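Local coordinates for interphotoreceptor retinoid-binding protein (Xenopus laevis, PDB 1J7X) that probably binds and carries retinoids between the cells of the retina, this chain being one functional unit of the larger protein, at residues Leu111-Ala123 with Gly152-Tyr164. Sequence-based numbering, arbitrary orientation.
Sequences LRFDQFADVSVIA and GGSSTAVPLLLSY
Phe116 packs against Leu161 and Val158 at the tight end of the contact, where Phe116, Val158 and Ala157 are all buried: its CE2 lies 3.5 Å from Leu161 CD2, while CD2 of the ring meets Val158 CG2 at 4.0 Å. Both aliphatic chains cross the phenylalanine at about a right angle, and Phe113 CE2 lies over one face of the Phe116 ring, displaced toward its rim. The backbone fixes the ring's root, since Phe116 N donates to Gly152 O (2.8 Å, nearly straight at 164°), although from above the carbonyl plane. Further along, Ala157 CB fits against Ile122 CG1 (3.8 Å), and a water bridges Ala117 O, Ser154 O and Ala157 N.

The other end is polar and more open, with Asp118 and Val119 partly exposed and Thr156 exposed. Thr156 OG1 stands between backbone N and carbonyl carbon (chi1 60°), where it accepts from Val119 N (2.6 Å) and donates to Asp118 OD1 (2.7 Å) from above the carboxylate plane. At the N-cap of helix 119-137, Asp118 OD2 accepts from Ser120 N (2.8 Å) and Ser120 OG, which reach it from opposite faces of that plane. An alanine at Asp118 is likely to leave Ser120 N without its cap and Thr156 OG1 without this acceptor.

The contact thus joins the link after strand 108-112 and the first turn of helix 119-137 to loop Gly152-Ala157 and the following helix 158-163; helix 216-226 also touches Phe116 and Leu161, through Ala216 and Phe220.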
loop_
_atom_site.group_PDB
_atom_site.type_symbol
_atom_site.label_atom_id
_atom_site.label_comp_id
_atom_site.label_asym_id
_atom_site.label_seq_id
_atom_site.Cartn_x
_atom_site.Cartn_y
_atom_site.Cartn_z
ATOM N N LEU A 111 7.317 18.062 -1.764
ATOM C CA LEU A 111 8.016 16.908 -2.388
ATOM C C LEU A 111 7.023 16.103 -3.146
ATOM O O LEU A 111 6.022 15.615 -2.592
ATOM C CB LEU A 111 8.652 16.020 -1.330
ATOM C CG LEU A 111 9.182 14.696 -1.754
ATOM C CD1 LEU A 111 10.177 14.817 -2.872
ATOM C CD2 LEU A 111 9.763 14.050 -0.608
ATOM N N ARG A 112 7.197 15.994 -4.455
ATOM C CA ARG A 112 6.408 15.140 -5.274
ATOM C C ARG A 112 7.229 14.129 -5.983
ATOM O O ARG A 112 8.306 14.478 -6.512
ATOM C CB ARG A 112 5.564 15.915 -6.313
ATOM C CG ARG A 112 4.851 15.046 -7.322
ATOM C CD ARG A 112 4.029 15.827 -8.285
ATOM N NE ARG A 112 3.583 14.985 -9.372
ATOM C CZ ARG A 112 2.937 15.430 -10.406
ATOM N NH1 ARG A 112 2.682 16.761 -10.513
ATOM N NH2 ARG A 112 2.582 14.594 -11.385
ATOM N N PHE A 113 6.721 12.845 -6.047
ATOM C CA PHE A 113 7.298 11.813 -6.862
ATOM C C PHE A 113 6.143 10.841 -7.162
ATOM O O PHE A 113 5.241 10.755 -6.339
ATOM C CB PHE A 113 8.540 11.144 -6.306
ATOM C CG PHE A 113 8.354 10.488 -4.954
ATOM C CD1 PHE A 113 8.212 11.252 -3.815
ATOM C CD2 PHE A 113 8.248 9.118 -4.873
ATOM C CE1 PHE A 113 8.050 10.662 -2.644
ATOM C CE2 PHE A 113 8.139 8.553 -3.648
ATOM C CZ PHE A 113 8.011 9.297 -2.572
ATOM N N ASP A 114 6.139 10.216 -8.322
ATOM C CA ASP A 114 5.000 9.500 -8.803
ATOM C C ASP A 114 5.137 7.941 -8.977
ATOM O O ASP A 114 4.273 7.304 -9.614
ATOM C CB ASP A 114 4.580 10.050 -10.111
ATOM C CG ASP A 114 4.197 11.486 -10.077
ATOM O OD1 ASP A 114 4.020 12.087 -9.029
ATOM O OD2 ASP A 114 4.087 12.111 -11.171
ATOM N N GLN A 115 6.245 7.409 -8.464
ATOM C CA GLN A 115 6.445 5.987 -8.452
ATOM C C GLN A 115 7.335 5.624 -7.268
ATOM O O GLN A 115 7.946 6.498 -6.744
ATOM C CB GLN A 115 7.065 5.566 -9.779
ATOM C CG GLN A 115 8.388 6.067 -10.036
ATOM C CD GLN A 115 8.970 5.491 -11.294
ATOM O OE1 GLN A 115 8.669 6.012 -12.424
ATOM N NE2 GLN A 115 9.897 4.541 -11.129
ATOM N N PHE A 116 7.391 4.352 -6.904
ATOM C CA PHE A 116 8.266 3.810 -5.861
ATOM C C PHE A 116 9.096 2.750 -6.645
ATOM O O PHE A 116 8.608 1.758 -7.068
ATOM C CB PHE A 116 7.466 3.168 -4.745
ATOM C CG PHE A 116 7.089 4.127 -3.673
ATOM C CD1 PHE A 116 6.017 4.947 -3.842
ATOM C CD2 PHE A 116 7.797 4.146 -2.470
ATOM C CE1 PHE A 116 5.741 5.854 -2.870
ATOM C CE2 PHE A 116 7.473 5.014 -1.471
ATOM C CZ PHE A 116 6.441 5.856 -1.668
ATOM N N ALA A 117 10.350 2.983 -6.807
ATOM C CA ALA A 117 11.215 1.988 -7.429
ATOM C C ALA A 117 11.706 0.971 -6.378
ATOM O O ALA A 117 11.634 1.234 -5.197
ATOM C CB ALA A 117 12.373 2.696 -8.001
ATOM N N ASP A 118 12.177 -0.155 -6.863
ATOM C CA ASP A 118 12.679 -1.209 -6.031
ATOM C C ASP A 118 13.896 -0.665 -5.221
ATOM O O ASP A 118 14.602 0.249 -5.676
ATOM C CB ASP A 118 13.146 -2.403 -6.881
ATOM C CG ASP A 118 13.594 -3.555 -6.030
ATOM O OD1 ASP A 118 12.725 -4.256 -5.467
ATOM O OD2 ASP A 118 14.817 -3.709 -5.806
ATOM N N VAL A 119 14.092 -1.251 -4.056
ATOM C CA VAL A 119 15.182 -0.783 -3.229
ATOM C C VAL A 119 16.562 -0.884 -3.974
ATOM O O VAL A 119 17.502 -0.159 -3.642
ATOM C CB VAL A 119 15.166 -1.436 -1.829
ATOM C CG1 VAL A 119 15.579 -2.882 -1.906
ATOM C CG2 VAL A 119 16.018 -0.627 -0.843
ATOM N N SER A 120 16.652 -1.808 -4.958
ATOM C CA SER A 120 17.939 -1.952 -5.662
ATOM C C SER A 120 18.244 -0.706 -6.494
ATOM O O SER A 120 19.407 -0.369 -6.692
ATOM C CB SER A 120 17.975 -3.233 -6.445
ATOM O OG SER A 120 16.984 -3.284 -7.461
ATOM N N VAL A 121 17.188 -0.044 -6.972
ATOM C CA VAL A 121 17.267 1.153 -7.724
ATOM C C VAL A 121 17.570 2.311 -6.836
ATOM O O VAL A 121 18.482 3.128 -7.106
ATOM C CB VAL A 121 16.034 1.360 -8.539
ATOM C CG1 VAL A 121 16.091 2.747 -9.221
ATOM C CG2 VAL A 121 15.861 0.174 -9.584
ATOM N N ILE A 122 16.848 2.412 -5.708
ATOM C CA ILE A 122 17.059 3.473 -4.794
ATOM C C ILE A 122 18.459 3.482 -4.278
ATOM O O ILE A 122 19.024 4.548 -4.045
ATOM C CB ILE A 122 16.091 3.517 -3.577
ATOM C CG1 ILE A 122 14.650 3.646 -4.047
ATOM C CG2 ILE A 122 16.433 4.642 -2.573
ATOM C CD1 ILE A 122 14.381 4.979 -4.793
ATOM N N ALA A 123 19.044 2.291 -4.149
ATOM C CA ALA A 123 20.437 2.192 -3.682
ATOM C C ALA A 123 21.369 2.990 -4.593
ATOM O O ALA A 123 22.101 3.919 -4.144
ATOM C CB ALA A 123 20.850 0.735 -3.681
ATOM N N GLY A 152 2.603 3.983 -7.303
ATOM C CA GLY A 152 3.384 3.015 -6.549
ATOM C C GLY A 152 4.426 2.258 -7.345
ATOM O O GLY A 152 5.326 2.856 -8.091
ATOM N N GLY A 153 4.429 0.982 -7.086
ATOM C CA GLY A 153 5.435 -0.020 -7.579
ATOM C C GLY A 153 5.752 -0.990 -6.493
ATOM O O GLY A 153 4.912 -1.294 -5.594
ATOM N N SER A 154 7.020 -1.454 -6.453
ATOM C CA SER A 154 7.512 -2.360 -5.446
ATOM C C SER A 154 7.542 -1.652 -4.091
ATOM O O SER A 154 7.777 -0.416 -4.029
ATOM C CB SER A 154 8.947 -2.726 -5.795
ATOM O OG SER A 154 9.583 -3.329 -4.640
ATOM N N SER A 155 7.286 -2.405 -3.021
ATOM C CA SER A 155 7.307 -1.847 -1.659
ATOM C C SER A 155 8.664 -2.018 -1.031
ATOM O O SER A 155 8.824 -1.683 0.130
ATOM C CB SER A 155 6.207 -2.490 -0.734
ATOM O OG SER A 155 4.982 -2.235 -1.410
ATOM N N THR A 156 9.612 -2.587 -1.744
ATOM C CA THR A 156 10.938 -2.900 -1.107
ATOM C C THR A 156 11.695 -1.732 -0.500
ATOM O O THR A 156 12.395 -1.893 0.462
ATOM C CB THR A 156 11.897 -3.649 -2.095
ATOM O OG1 THR A 156 12.164 -2.868 -3.276
ATOM C CG2 THR A 156 11.290 -4.980 -2.570
ATOM N N ALA A 157 11.463 -0.523 -1.023
ATOM C CA ALA A 157 12.117 0.694 -0.460
ATOM C C ALA A 157 11.277 1.463 0.511
ATOM O O ALA A 157 11.709 2.444 1.025
ATOM C CB ALA A 157 12.535 1.614 -1.554
ATOM N N VAL A 158 10.052 0.990 0.845
ATOM C CA VAL A 158 9.246 1.728 1.774
ATOM C C VAL A 158 9.862 1.908 3.151
ATOM O O VAL A 158 9.800 2.975 3.722
ATOM C CB VAL A 158 7.839 1.138 1.766
ATOM C CG1 VAL A 158 6.960 1.753 2.768
ATOM C CG2 VAL A 158 7.142 1.381 0.398
ATOM N N PRO A 159 10.409 0.834 3.745
ATOM C CA PRO A 159 11.021 1.015 5.039
ATOM C C PRO A 159 12.132 2.047 5.055
ATOM O O PRO A 159 12.242 2.860 5.954
ATOM C CB PRO A 159 11.499 -0.409 5.414
ATOM C CG PRO A 159 10.517 -1.318 4.617
ATOM C CD PRO A 159 10.306 -0.565 3.281
ATOM N N LEU A 160 12.957 2.024 4.044
ATOM C CA LEU A 160 14.062 2.952 3.909
ATOM C C LEU A 160 13.548 4.354 3.821
ATOM O O LEU A 160 14.025 5.240 4.519
ATOM C CB LEU A 160 14.911 2.560 2.677
ATOM C CG LEU A 160 16.094 3.560 2.464
ATOM C CD1 LEU A 160 16.969 3.525 3.680
ATOM C CD2 LEU A 160 16.907 3.176 1.210
ATOM N N LEU A 161 12.556 4.602 2.962
ATOM C CA LEU A 161 12.006 5.940 2.875
ATOM C C LEU A 161 11.439 6.423 4.176
ATOM O O LEU A 161 11.609 7.547 4.596
ATOM C CB LEU A 161 10.972 6.029 1.752
ATOM C CG LEU A 161 10.242 7.337 1.615
ATOM C CD1 LEU A 161 11.196 8.410 1.307
ATOM C CD2 LEU A 161 9.157 7.378 0.505
ATOM N N LEU A 162 10.661 5.580 4.822
ATOM C CA LEU A 162 10.035 5.944 6.036
ATOM C C LEU A 162 11.069 6.409 7.073
ATOM O O LEU A 162 10.822 7.314 7.855
ATOM C CB LEU A 162 9.283 4.759 6.538
ATOM C CG LEU A 162 7.936 4.432 5.922
ATOM C CD1 LEU A 162 7.465 3.037 6.419
ATOM C CD2 LEU A 162 6.912 5.426 6.247
ATOM N N SER A 163 12.232 5.783 7.028
ATOM C CA SER A 163 13.341 6.039 7.993
ATOM C C SER A 163 13.843 7.433 7.965
ATOM O O SER A 163 14.401 7.905 8.951
ATOM C CB SER A 163 14.451 5.059 7.782
ATOM O OG SER A 163 14.010 3.684 7.951
ATOM N N TYR A 164 13.578 8.161 6.896
ATOM C CA TYR A 164 13.935 9.587 6.861
ATOM C C TYR A 164 13.045 10.460 7.726
ATOM O O TYR A 164 13.334 11.659 7.917
ATOM C CB TYR A 164 13.955 10.122 5.388
ATOM C CG TYR A 164 15.134 9.646 4.590
ATOM C CD1 TYR A 164 15.148 8.405 3.960
ATOM C CD2 TYR A 164 16.174 10.473 4.324
ATOM C CE1 TYR A 164 16.224 7.910 3.257
ATOM C CE2 TYR A 164 17.317 9.979 3.669
ATOM C CZ TYR A 164 17.323 8.752 3.094
ATOM O OH TYR A 164 18.432 8.321 2.373
HETATM O O HOH W 1 10.027 0.706 -3.093
#